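Local coordinates for protein pectinesterase (Aspergillus niger, PDB 5C1E) that hydrolyses the methyl esters of pectin to methanol and de-esterified galacturonan, and probably contributes to the maceration of plant tissue, at residues T21-G30 with E47-L57; T93-Y104 with A120-Y131. One frame throughout, in Å; residues are numbered along the deposited sequence.

Contact 1: T21-G30 with E47-L57. With NAG (2-acetamido-2-deoxy-beta-D-glucopyranose), chain B.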
loop_
_atom_site.group_PDB
_atom_site.type_symbol
_atom_site.label_atom_id
_atom_site.label_comp_id
_atom_site.label_asym_id
_atom_site.label_seq_id
_atom_site.Cartn_x
_atom_site.Cartn_y
_atom_site.Cartn_z
ATOM N N THR A 21 19.599 9.765 -11.156
ATOM C CA THR A 21 18.262 9.177 -11.153
ATOM C C THR A 21 18.218 7.840 -10.380
ATOM O O THR A 21 19.216 7.120 -10.260
ATOM C CB THR A 21 17.724 8.955 -12.594
ATOM O OG1 THR A 21 18.341 7.805 -13.189
ATOM C CG2 THR A 21 17.934 10.194 -13.473
ATOM N N ILE A 22 17.034 7.503 -9.880
ATOM C CA ILE A 22 16.826 6.219 -9.230
ATOM C C ILE A 22 16.992 5.101 -10.260
ATOM O O ILE A 22 17.616 4.096 -9.979
ATOM C CB ILE A 22 15.463 6.132 -8.518
ATOM C CG1 ILE A 22 15.344 7.239 -7.459
ATOM C CG2 ILE A 22 15.290 4.782 -7.841
ATOM C CD1 ILE A 22 13.959 7.424 -6.913
ATOM N N GLY A 23 16.447 5.305 -11.451
ATOM C CA GLY A 23 16.588 4.355 -12.546
ATOM C C GLY A 23 18.031 3.997 -12.870
ATOM O O GLY A 23 18.339 2.849 -13.153
ATOM N N ASP A 24 18.920 4.984 -12.840
ATOM C CA ASP A 24 20.334 4.719 -13.096
ATOM C C ASP A 24 20.924 3.827 -12.014
ATOM O O ASP A 24 21.726 2.951 -12.323
ATOM C CB ASP A 24 21.125 6.019 -13.206
ATOM C CG ASP A 24 20.820 6.782 -14.478
ATOM O OD1 ASP A 24 20.195 6.234 -15.391
ATOM O OD2 ASP A 24 21.219 7.948 -14.550
ATOM N N ALA A 25 20.535 4.032 -10.747
ATOM C CA ALA A 25 21.042 3.179 -9.656
ATOM C C ALA A 25 20.511 1.741 -9.753
ATOM O O ALA A 25 21.258 0.779 -9.554
ATOM C CB ALA A 25 20.708 3.760 -8.291
ATOM N N LEU A 26 19.218 1.605 -10.040
ATOM C CA LEU A 26 18.617 0.294 -10.293
ATOM C C LEU A 26 19.352 -0.434 -11.437
ATOM O O LEU A 26 19.689 -1.610 -11.307
ATOM C CB LEU A 26 17.124 0.434 -10.632
ATOM C CG LEU A 26 16.210 0.903 -9.494
ATOM C CD1 LEU A 26 14.804 1.186 -10.010
ATOM C CD2 LEU A 26 16.175 -0.133 -8.379
ATOM N N ASP A 27 19.598 0.277 -12.542
ATOM C CA ASP A 27 20.383 -0.271 -13.671
ATOM C C ASP A 27 21.765 -0.723 -13.211
ATOM O O ASP A 27 22.249 -1.785 -13.625
ATOM C CB ASP A 27 20.539 0.756 -14.818
ATOM C CG ASP A 27 19.228 1.028 -15.579
ATOM O OD1 ASP A 27 18.254 0.279 -15.424
ATOM O OD2 ASP A 27 19.175 2.010 -16.342
ATOM N N ALA A 28 22.406 0.079 -12.370
ATOM C CA ALA A 28 23.735 -0.243 -11.858
ATOM C C ALA A 28 23.804 -1.540 -11.046
ATOM O O ALA A 28 24.875 -2.097 -10.888
ATOM C CB ALA A 28 24.287 0.908 -11.032
ATOM N N LEU A 29 22.682 -2.012 -10.518
ATOM C CA LEU A 29 22.668 -3.303 -9.817
ATOM C C LEU A 29 22.911 -4.473 -10.760
ATOM O O LEU A 29 23.470 -5.480 -10.349
ATOM C CB LEU A 29 21.327 -3.527 -9.112
ATOM C CG LEU A 29 20.986 -2.499 -8.023
ATOM C CD1 LEU A 29 19.609 -2.804 -7.467
ATOM C CD2 LEU A 29 22.025 -2.474 -6.914
ATOM N N GLY A 30 22.459 -4.342 -12.004
ATOM C CA GLY A 30 22.639 -5.381 -13.011
ATOM C C GLY A 30 21.985 -6.702 -12.640
ATOM O O GLY A 30 20.990 -6.731 -11.915
ATOM N N GLU A 47 10.080 9.807 -12.664
ATOM C CA GLU A 47 10.510 8.526 -13.211
ATOM C C GLU A 47 9.392 7.501 -13.114
ATOM O O GLU A 47 8.526 7.603 -12.247
ATOM C CB GLU A 47 11.728 8.015 -12.429
ATOM C CG GLU A 47 12.943 8.921 -12.517
ATOM C CD GLU A 47 14.150 8.335 -11.829
ATOM O OE1 GLU A 47 14.514 7.175 -12.130
ATOM O OE2 GLU A 47 14.725 9.022 -10.975
ATOM N N GLN A 48 9.406 6.529 -14.031
ATOM C CA GLN A 48 8.541 5.354 -13.967
ATOM C C GLN A 48 9.453 4.130 -13.870
ATOM O O GLN A 48 10.306 3.917 -14.731
ATOM C CB GLN A 48 7.643 5.271 -15.200
ATOM C CG GLN A 48 6.577 4.204 -15.083
ATOM C CD GLN A 48 5.603 4.195 -16.240
ATOM O OE1 GLN A 48 5.916 4.636 -17.352
ATOM N NE2 GLN A 48 4.402 3.690 -15.983
ATOM N N LEU A 49 9.305 3.349 -12.806
ATOM C CA LEU A 49 10.299 2.330 -12.465
ATOM C C LEU A 49 9.714 0.930 -12.398
ATOM O O LEU A 49 8.581 0.738 -11.960
ATOM C CB LEU A 49 10.912 2.665 -11.106
ATOM C CG LEU A 49 11.542 4.046 -11.005
ATOM C CD1 LEU A 49 11.939 4.327 -9.570
ATOM C CD2 LEU A 49 12.733 4.139 -11.947
ATOM N N THR A 50 10.489 -0.052 -12.845
ATOM C CA THR A 50 10.167 -1.456 -12.601
ATOM C C THR A 50 11.284 -2.020 -11.753
ATOM O O THR A 50 12.459 -1.919 -12.138
ATOM C CB THR A 50 10.013 -2.253 -13.908
ATOM O OG1 THR A 50 8.915 -1.704 -14.649
ATOM C CG2 THR A 50 9.740 -3.731 -13.617
ATOM N N ILE A 51 10.932 -2.576 -10.601
ATOM C CA ILE A 51 11.916 -3.154 -9.675
ATOM C C ILE A 51 11.916 -4.674 -9.860
ATOM O O ILE A 51 11.015 -5.368 -9.365
ATOM C CB ILE A 51 11.600 -2.869 -8.198
ATOM C CG1 ILE A 51 11.249 -1.396 -7.939
ATOM C CG2 ILE A 51 12.765 -3.293 -7.302
ATOM C CD1 ILE A 51 12.306 -0.390 -8.274
ATOM N N ASP A 52 12.912 -5.191 -10.581
ATOM C CA ASP A 52 12.970 -6.625 -10.878
ATOM C C ASP A 52 14.305 -7.264 -10.511
ATOM O O ASP A 52 14.631 -8.324 -11.010
ATOM C CB ASP A 52 12.646 -6.877 -12.359
ATOM C CG ASP A 52 13.610 -6.165 -13.294
ATOM O OD1 ASP A 52 14.644 -5.646 -12.805
ATOM O OD2 ASP A 52 13.325 -6.121 -14.508
ATOM N N TYR A 53 15.057 -6.631 -9.623
ATOM C CA TYR A 53 16.354 -7.140 -9.198
ATOM C C TYR A 53 16.218 -8.573 -8.656
ATOM O O TYR A 53 15.259 -8.893 -7.927
ATOM C CB TYR A 53 16.916 -6.196 -8.131
ATOM C CG TYR A 53 18.295 -6.544 -7.638
ATOM C CD1 TYR A 53 19.386 -6.546 -8.511
ATOM C CD2 TYR A 53 18.512 -6.861 -6.306
ATOM C CE1 TYR A 53 20.656 -6.868 -8.054
ATOM C CE2 TYR A 53 19.777 -7.188 -5.841
ATOM C CZ TYR A 53 20.846 -7.192 -6.728
ATOM O OH TYR A 53 22.124 -7.508 -6.295
ATOM N N ALA A 54 17.178 -9.432 -9.017
ATOM C CA ALA A 54 17.146 -10.844 -8.639
ATOM C C ALA A 54 17.447 -11.082 -7.169
ATOM O O ALA A 54 16.973 -12.038 -6.588
ATOM C CB ALA A 54 18.105 -11.651 -9.512
ATOM N N GLY A 55 18.257 -10.224 -6.572
ATOM C CA GLY A 55 18.577 -10.343 -5.165
ATOM C C GLY A 55 17.613 -9.579 -4.262
ATOM O O GLY A 55 16.595 -9.059 -4.713
ATOM N N ASN A 56 17.924 -9.536 -2.971
ATOM C CA ASN A 56 17.111 -8.791 -2.019
ATOM C C ASN A 56 17.542 -7.331 -1.997
ATOM O O ASN A 56 18.648 -7.008 -1.568
ATOM C CB ASN A 56 17.210 -9.391 -0.622
ATOM C CG ASN A 56 16.188 -10.489 -0.387
ATOM O OD1 ASN A 56 15.436 -10.878 -1.296
ATOM N ND2 ASN A 56 16.812 -10.996 0.928
ATOM N N LEU A 57 16.665 -6.465 -2.491
ATOM C CA LEU A 57 16.940 -5.026 -2.610
ATOM C C LEU A 57 16.207 -4.282 -1.515
ATOM O O LEU A 57 15.037 -4.590 -1.222
ATOM C CB LEU A 57 16.488 -4.503 -3.973
ATOM C CG LEU A 57 16.598 -3.006 -4.234
ATOM C CD1 LEU A 57 18.061 -2.597 -4.260
ATOM C CD2 LEU A 57 15.939 -2.630 -5.543
HETATM C C1 NAG B . 16.426 -13.073 1.019
HETATM C C2 NAG B . 17.552 -13.580 1.903
HETATM C C3 NAG B . 16.937 -14.670 2.776
HETATM C C4 NAG B . 15.711 -14.117 3.532
HETATM C C5 NAG B . 14.776 -13.271 2.646
HETATM C C6 NAG B . 13.770 -12.459 3.448
HETATM C C7 NAG B . 19.877 -13.358 1.073
HETATM C C8 NAG B . 20.960 -13.896 0.176
HETATM N N2 NAG B . 18.695 -13.994 1.090
HETATM O O3 NAG B . 17.915 -15.177 3.668
HETATM O O4 NAG B . 14.965 -15.176 4.114
HETATM O O5 NAG B . 15.512 -12.373 1.846
HETATM O O6 NAG B . 12.869 -11.820 2.563
HETATM O O7 NAG B . 20.128 -12.363 1.749
HETATM O O HOH W 1 19.419 -8.809 -10.777
#
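A helix-on-strand packing, with Leu26 and Leu29 as its main apolar contributors and Glu47 as its polar end, joins the N-terminal helix 22-29 to strand 49-51 and the loop leading to Leu57, first residue of strand 57-61, at one end of the parallel beta-helix. The segment axes run 9.5 Å apart at their closest. At the start of the helix the Glu47 carboxylate faces the first turn: OE2 accepts from Ile22 N (3.0 Å) and OE1 from Gly23 N (2.8 Å), each through its syn lone pair, so a two-pronged grip fixes the group's rotation. The positive helix end would probably stabilise its negative charge. Thr21 is the N-cap, its OG1 accepting from Asp24 N. Further along the helix, the two methyls of Leu26 divide the work: CD1 presses tightly on Ile51 CD1 (3.4 Å), while CD2 meets Leu57 CD2. With CG anti to its carbonyl carbon (chi1 -62°), Leu29 lays CD1 over one face of the Tyr53 ring, 4.1 Å from the centroid, in a CH-pi contact. A water links Gly30 O to Ala54 N. The helix also lies against strands 11-13 and 36-40, where Val13 touches Ile22, Leu11 touches Leu29 and Ile38 touches Leu26, while strand 94-96 pairs with strand 49-51 alongside.

Contact 2: T93-Y104 with A120-Y131. With NAG (2-acetamido-2-deoxy-beta-D-glucopyranose), chain B.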
loop_
_atom_site.group_PDB
_atom_site.type_symbol
_atom_site.label_atom_id
_atom_site.label_comp_id
_atom_site.label_asym_id
_atom_site.label_seq_id
_atom_site.Cartn_x
_atom_site.Cartn_y
_atom_site.Cartn_z
ATOM N N THR A 93 3.564 4.042 -11.313
ATOM C CA THR A 93 4.793 4.818 -11.176
ATOM C C THR A 93 5.940 3.904 -10.759
ATOM O O THR A 93 7.068 4.033 -11.264
ATOM C CB THR A 93 4.604 5.966 -10.192
ATOM O OG1 THR A 93 3.585 6.824 -10.707
ATOM C CG2 THR A 93 5.882 6.741 -10.028
ATOM N N VAL A 94 5.636 2.969 -9.868
ATOM C CA VAL A 94 6.607 1.940 -9.441
ATOM C C VAL A 94 5.964 0.549 -9.495
ATOM O O VAL A 94 4.870 0.331 -8.944
ATOM C CB VAL A 94 7.132 2.170 -8.014
ATOM C CG1 VAL A 94 8.066 1.039 -7.613
ATOM C CG2 VAL A 94 7.870 3.491 -7.897
ATOM N N ASN A 95 6.650 -0.379 -10.163
ATOM C CA ASN A 95 6.168 -1.735 -10.357
ATOM C C ASN A 95 7.139 -2.683 -9.682
ATOM O O ASN A 95 8.245 -2.868 -10.164
ATOM C CB ASN A 95 6.048 -2.040 -11.867
ATOM C CG ASN A 95 5.545 -3.442 -12.165
ATOM O OD1 ASN A 95 5.157 -4.196 -11.270
ATOM N ND2 ASN A 95 5.525 -3.793 -13.453
ATOM N N VAL A 96 6.742 -3.263 -8.555
ATOM C CA VAL A 96 7.639 -4.136 -7.800
ATOM C C VAL A 96 7.363 -5.598 -8.120
ATOM O O VAL A 96 6.336 -6.161 -7.705
ATOM C CB VAL A 96 7.513 -3.920 -6.292
ATOM C CG1 VAL A 96 8.528 -4.771 -5.553
ATOM C CG2 VAL A 96 7.724 -2.456 -5.938
ATOM N N VAL A 97 8.290 -6.215 -8.833
ATOM C CA VAL A 97 8.204 -7.647 -9.137
ATOM C C VAL A 97 9.400 -8.427 -8.569
ATOM O O VAL A 97 9.731 -9.528 -9.028
ATOM C CB VAL A 97 8.027 -7.900 -10.641
ATOM C CG1 VAL A 97 6.713 -7.316 -11.110
ATOM C CG2 VAL A 97 9.200 -7.348 -11.443
ATOM N N SER A 98 10.009 -7.892 -7.517
ATOM C CA SER A 98 11.205 -8.496 -6.945
ATOM C C SER A 98 10.896 -8.999 -5.532
ATOM O O SER A 98 10.636 -8.196 -4.613
ATOM C CB SER A 98 12.331 -7.450 -6.937
ATOM O OG SER A 98 13.504 -7.916 -6.296
ATOM N N ASP A 99 10.948 -10.320 -5.335
ATOM C CA ASP A 99 10.763 -10.876 -3.997
ATOM C C ASP A 99 11.678 -10.215 -2.958
ATOM O O ASP A 99 12.840 -9.911 -3.227
ATOM C CB ASP A 99 11.020 -12.383 -3.969
ATOM C CG ASP A 99 9.910 -13.195 -4.622
ATOM O OD1 ASP A 99 8.786 -12.703 -4.863
ATOM O OD2 ASP A 99 10.183 -14.379 -4.879
ATOM N N GLY A 100 11.137 -9.999 -1.768
ATOM C CA GLY A 100 11.935 -9.550 -0.630
ATOM C C GLY A 100 12.286 -8.078 -0.639
ATOM O O GLY A 100 13.038 -7.622 0.218
ATOM N N PHE A 101 11.759 -7.330 -1.609
ATOM C CA PHE A 101 12.011 -5.893 -1.690
ATOM C C PHE A 101 11.508 -5.187 -0.417
ATOM O O PHE A 101 10.437 -5.522 0.119
ATOM C CB PHE A 101 11.305 -5.322 -2.927
ATOM C CG PHE A 101 11.422 -3.832 -3.078
ATOM C CD1 PHE A 101 12.628 -3.246 -3.448
ATOM C CD2 PHE A 101 10.307 -3.009 -2.896
ATOM C CE1 PHE A 101 12.726 -1.870 -3.616
ATOM C CE2 PHE A 101 10.396 -1.644 -3.071
ATOM C CZ PHE A 101 11.614 -1.067 -3.421
ATOM N N SER A 102 12.289 -4.219 0.055
ATOM C CA SER A 102 11.874 -3.353 1.163
ATOM C C SER A 102 12.072 -1.910 0.765
ATOM O O SER A 102 13.073 -1.579 0.121
ATOM C CB SER A 102 12.680 -3.655 2.418
ATOM O OG SER A 102 12.563 -5.006 2.759
ATOM N N MET A 103 11.135 -1.044 1.144
ATOM C CA MET A 103 11.264 0.375 0.854
ATOM C C MET A 103 10.968 1.167 2.131
ATOM O O MET A 103 10.020 0.849 2.859
ATOM C CB MET A 103 10.345 0.780 -0.301
ATOM C CG MET A 103 10.557 2.212 -0.773
ATOM S SD MET A 103 9.744 2.539 -2.346
ATOM C CE MET A 103 8.048 2.767 -1.855
ATOM N N TYR A 104 11.817 2.150 2.413
ATOM C CA TYR A 104 11.734 2.958 3.625
ATOM C C TYR A 104 11.684 4.420 3.280
ATOM O O TYR A 104 12.581 4.938 2.598
ATOM C CB TYR A 104 12.965 2.756 4.531
ATOM C CG TYR A 104 13.107 1.398 5.153
ATOM C CD1 TYR A 104 13.653 0.344 4.429
ATOM C CD2 TYR A 104 12.697 1.150 6.476
ATOM C CE1 TYR A 104 13.782 -0.900 4.985
ATOM C CE2 TYR A 104 12.861 -0.104 7.049
ATOM C CZ TYR A 104 13.410 -1.115 6.287
ATOM O OH TYR A 104 13.568 -2.373 6.774
ATOM N N ALA A 120 -0.281 4.115 -8.434
ATOM C CA ALA A 120 0.941 4.692 -7.865
ATOM C C ALA A 120 1.999 3.607 -7.721
ATOM O O ALA A 120 3.061 3.710 -8.311
ATOM C CB ALA A 120 0.664 5.360 -6.539
ATOM N N LEU A 121 1.700 2.553 -6.972
ATOM C CA LEU A 121 2.626 1.435 -6.831
ATOM C C LEU A 121 1.902 0.108 -6.958
ATOM O O LEU A 121 0.787 -0.055 -6.440
ATOM C CB LEU A 121 3.408 1.492 -5.507
ATOM C CG LEU A 121 4.436 0.366 -5.302
ATOM C CD1 LEU A 121 5.677 0.861 -4.589
ATOM C CD2 LEU A 121 3.838 -0.817 -4.555
ATOM N N VAL A 122 2.508 -0.819 -7.705
ATOM C CA VAL A 122 2.008 -2.182 -7.727
ATOM C C VAL A 122 3.019 -3.071 -7.014
ATOM O O VAL A 122 4.236 -3.027 -7.284
ATOM C CB VAL A 122 1.634 -2.712 -9.143
ATOM C CG1 VAL A 122 2.700 -2.430 -10.165
ATOM C CG2 VAL A 122 1.329 -4.210 -9.105
ATOM N N GLY A 123 2.498 -3.849 -6.084
ATOM C CA GLY A 123 3.262 -4.882 -5.416
ATOM C C GLY A 123 2.895 -6.226 -5.984
ATOM O O GLY A 123 1.768 -6.682 -5.817
ATOM N N ASN A 124 3.837 -6.861 -6.676
ATOM C CA ASN A 124 3.563 -8.135 -7.346
ATOM C C ASN A 124 4.714 -9.115 -7.139
ATOM O O ASN A 124 5.376 -9.540 -8.088
ATOM C CB ASN A 124 3.276 -7.883 -8.828
ATOM C CG ASN A 124 2.842 -9.129 -9.569
ATOM O OD1 ASN A 124 2.320 -10.068 -8.979
ATOM N ND2 ASN A 124 3.076 -9.147 -10.870
ATOM N N ALA A 125 4.911 -9.471 -5.880
ATOM C CA ALA A 125 5.982 -10.360 -5.430
ATOM C C ALA A 125 5.779 -10.666 -3.940
ATOM O O ALA A 125 4.925 -10.076 -3.274
ATOM C CB ALA A 125 7.340 -9.716 -5.651
ATOM N N ASP A 126 6.557 -11.602 -3.420
ATOM C CA ASP A 126 6.422 -12.014 -2.025
ATOM C C ASP A 126 7.410 -11.316 -1.092
ATOM O O ASP A 126 8.478 -10.860 -1.508
ATOM C CB ASP A 126 6.652 -13.524 -1.889
ATOM C CG ASP A 126 5.514 -14.357 -2.440
ATOM O OD1 ASP A 126 4.328 -14.048 -2.175
ATOM O OD2 ASP A 126 5.816 -15.372 -3.108
ATOM N N GLN A 127 7.046 -11.292 0.185
ATOM C CA GLN A 127 7.850 -10.698 1.255
ATOM C C GLN A 127 8.223 -9.249 0.964
ATOM O O GLN A 127 9.386 -8.853 1.082
ATOM C CB GLN A 127 9.081 -11.575 1.532
ATOM C CG GLN A 127 8.652 -12.999 1.820
ATOM C CD GLN A 127 9.697 -13.869 2.483
ATOM O OE1 GLN A 127 10.873 -13.513 2.601
ATOM N NE2 GLN A 127 9.257 -15.041 2.928
ATOM N N LEU A 128 7.228 -8.473 0.542
ATOM C CA LEU A 128 7.393 -7.043 0.300
ATOM C C LEU A 128 7.123 -6.256 1.562
ATOM O O LEU A 128 6.068 -6.418 2.203
ATOM C CB LEU A 128 6.456 -6.560 -0.807
ATOM C CG LEU A 128 6.623 -7.303 -2.133
ATOM C CD1 LEU A 128 5.748 -6.643 -3.198
ATOM C CD2 LEU A 128 8.087 -7.361 -2.576
ATOM N N GLY A 129 8.077 -5.414 1.934
ATOM C CA GLY A 129 7.965 -4.605 3.160
ATOM C C GLY A 129 8.077 -3.132 2.863
ATOM O O GLY A 129 9.037 -2.704 2.212
ATOM N N PHE A 130 7.104 -2.362 3.342
ATOM C CA PHE A 130 7.058 -0.923 3.135
ATOM C C PHE A 130 6.902 -0.221 4.478
ATOM O O PHE A 130 5.976 -0.505 5.229
ATOM C CB PHE A 130 5.899 -0.547 2.196
ATOM C CG PHE A 130 6.002 -1.170 0.841
ATOM C CD1 PHE A 130 5.453 -2.415 0.590
ATOM C CD2 PHE A 130 6.663 -0.512 -0.196
ATOM C CE1 PHE A 130 5.548 -2.989 -0.675
ATOM C CE2 PHE A 130 6.777 -1.088 -1.458
ATOM C CZ PHE A 130 6.225 -2.327 -1.694
ATOM N N TYR A 131 7.812 0.704 4.762
ATOM C CA TYR A 131 7.931 1.308 6.070
ATOM C C TYR A 131 8.015 2.817 5.942
ATOM O O TYR A 131 8.935 3.342 5.337
ATOM C CB TYR A 131 9.216 0.795 6.738
ATOM C CG TYR A 131 9.292 -0.714 6.814
ATOM C CD1 TYR A 131 8.738 -1.396 7.881
ATOM C CD2 TYR A 131 9.892 -1.452 5.811
ATOM C CE1 TYR A 131 8.800 -2.781 7.954
ATOM C CE2 TYR A 131 9.951 -2.833 5.870
ATOM C CZ TYR A 131 9.403 -3.485 6.948
ATOM O OH TYR A 131 9.467 -4.850 7.024
HETATM C C1 NAG B . 16.426 -13.073 1.019
HETATM C C2 NAG B . 17.552 -13.580 1.903
HETATM C C3 NAG B . 16.937 -14.670 2.776
HETATM C C4 NAG B . 15.711 -14.117 3.532
HETATM C C5 NAG B . 14.776 -13.271 2.646
HETATM C C6 NAG B . 13.770 -12.459 3.448
HETATM C C7 NAG B . 19.877 -13.358 1.073
HETATM C C8 NAG B . 20.960 -13.896 0.176
HETATM N N2 NAG B . 18.695 -13.994 1.090
HETATM O O3 NAG B . 17.915 -15.177 3.668
HETATM O O4 NAG B . 14.965 -15.176 4.114
HETATM O O5 NAG B . 15.512 -12.373 1.846
HETATM O O6 NAG B . 12.869 -11.820 2.563
HETATM O O7 NAG B . 20.128 -12.363 1.749
HETATM O O HOH W 2 3.448 -6.302 -11.796
HETATM O O HOH W 3 8.124 -16.196 -4.519
HETATM O O HOH W 4 10.712 -7.102 2.681
#
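Strands 94-96 and 102-104 run parallel to strands 121-124 and 128-131 respectively, the axes of each pair 4.8 Å apart at their closest and within 7° in direction, in the coil-upon-coil stacking of a right-handed parallel beta-helix. The backbone ladder spans both sheets; Val96 N to Val122 O, at 2.8 Å, is one of its rungs. Inside the helix, Leu121 CD1 lies against Val94 CG1 (3.9 Å) and also reaches Met103 CE of the other sheet. Phe101 points its ring inward, chi1 of 177° carrying CG away from the backbone N, and brings CE2, at the ring edge, to Phe130 CE2 (4.0 Å), the two side chains crossing at about a right angle. On the reverse side of the 102-104/128-131 pair, the rings of Tyr104 and Tyr131 point the same way in an offset stack, centroids 4.7 Å apart and planes at 15°; Asp296 binds both hydroxyls, through OD2 for Tyr104 and the backbone N for Tyr131. At the turns between strands, Gly100 N donates to Asp126 O, and Asp126 N reaches Asp99 OD1 (2.9 Å) from above the carboxylate plane. Thr148 N binds Asp126 OD1, while one water donates to Asp99 OD2 and to Asp126 OD2, at 2.8 Å in each case.

The two contacts illustrate how a beta-helix is built along its length and finished at its end. Contact 2, largely buried, its centre about 9 Å from the centre of the chain, repeats one coil upon the next through regular backbone bonding; contact 1, its centre about 20 Å from that point and only partly buried, has no strand ladder, relying mainly on apolar packing, with one carboxylate and a bridging water. They share a sheet: strand 49-51 neighbours strand 94-96, where Ile51 N lies 2.7 Å from Asn95 O, and Ser98 OG probably hydrogen-bonds Tyr53 O. Acidic side chains differ accordingly, Glu47 meeting a helix start in contact 1, whereas Asp99 accepts from a backbone N at the turns of contact 2.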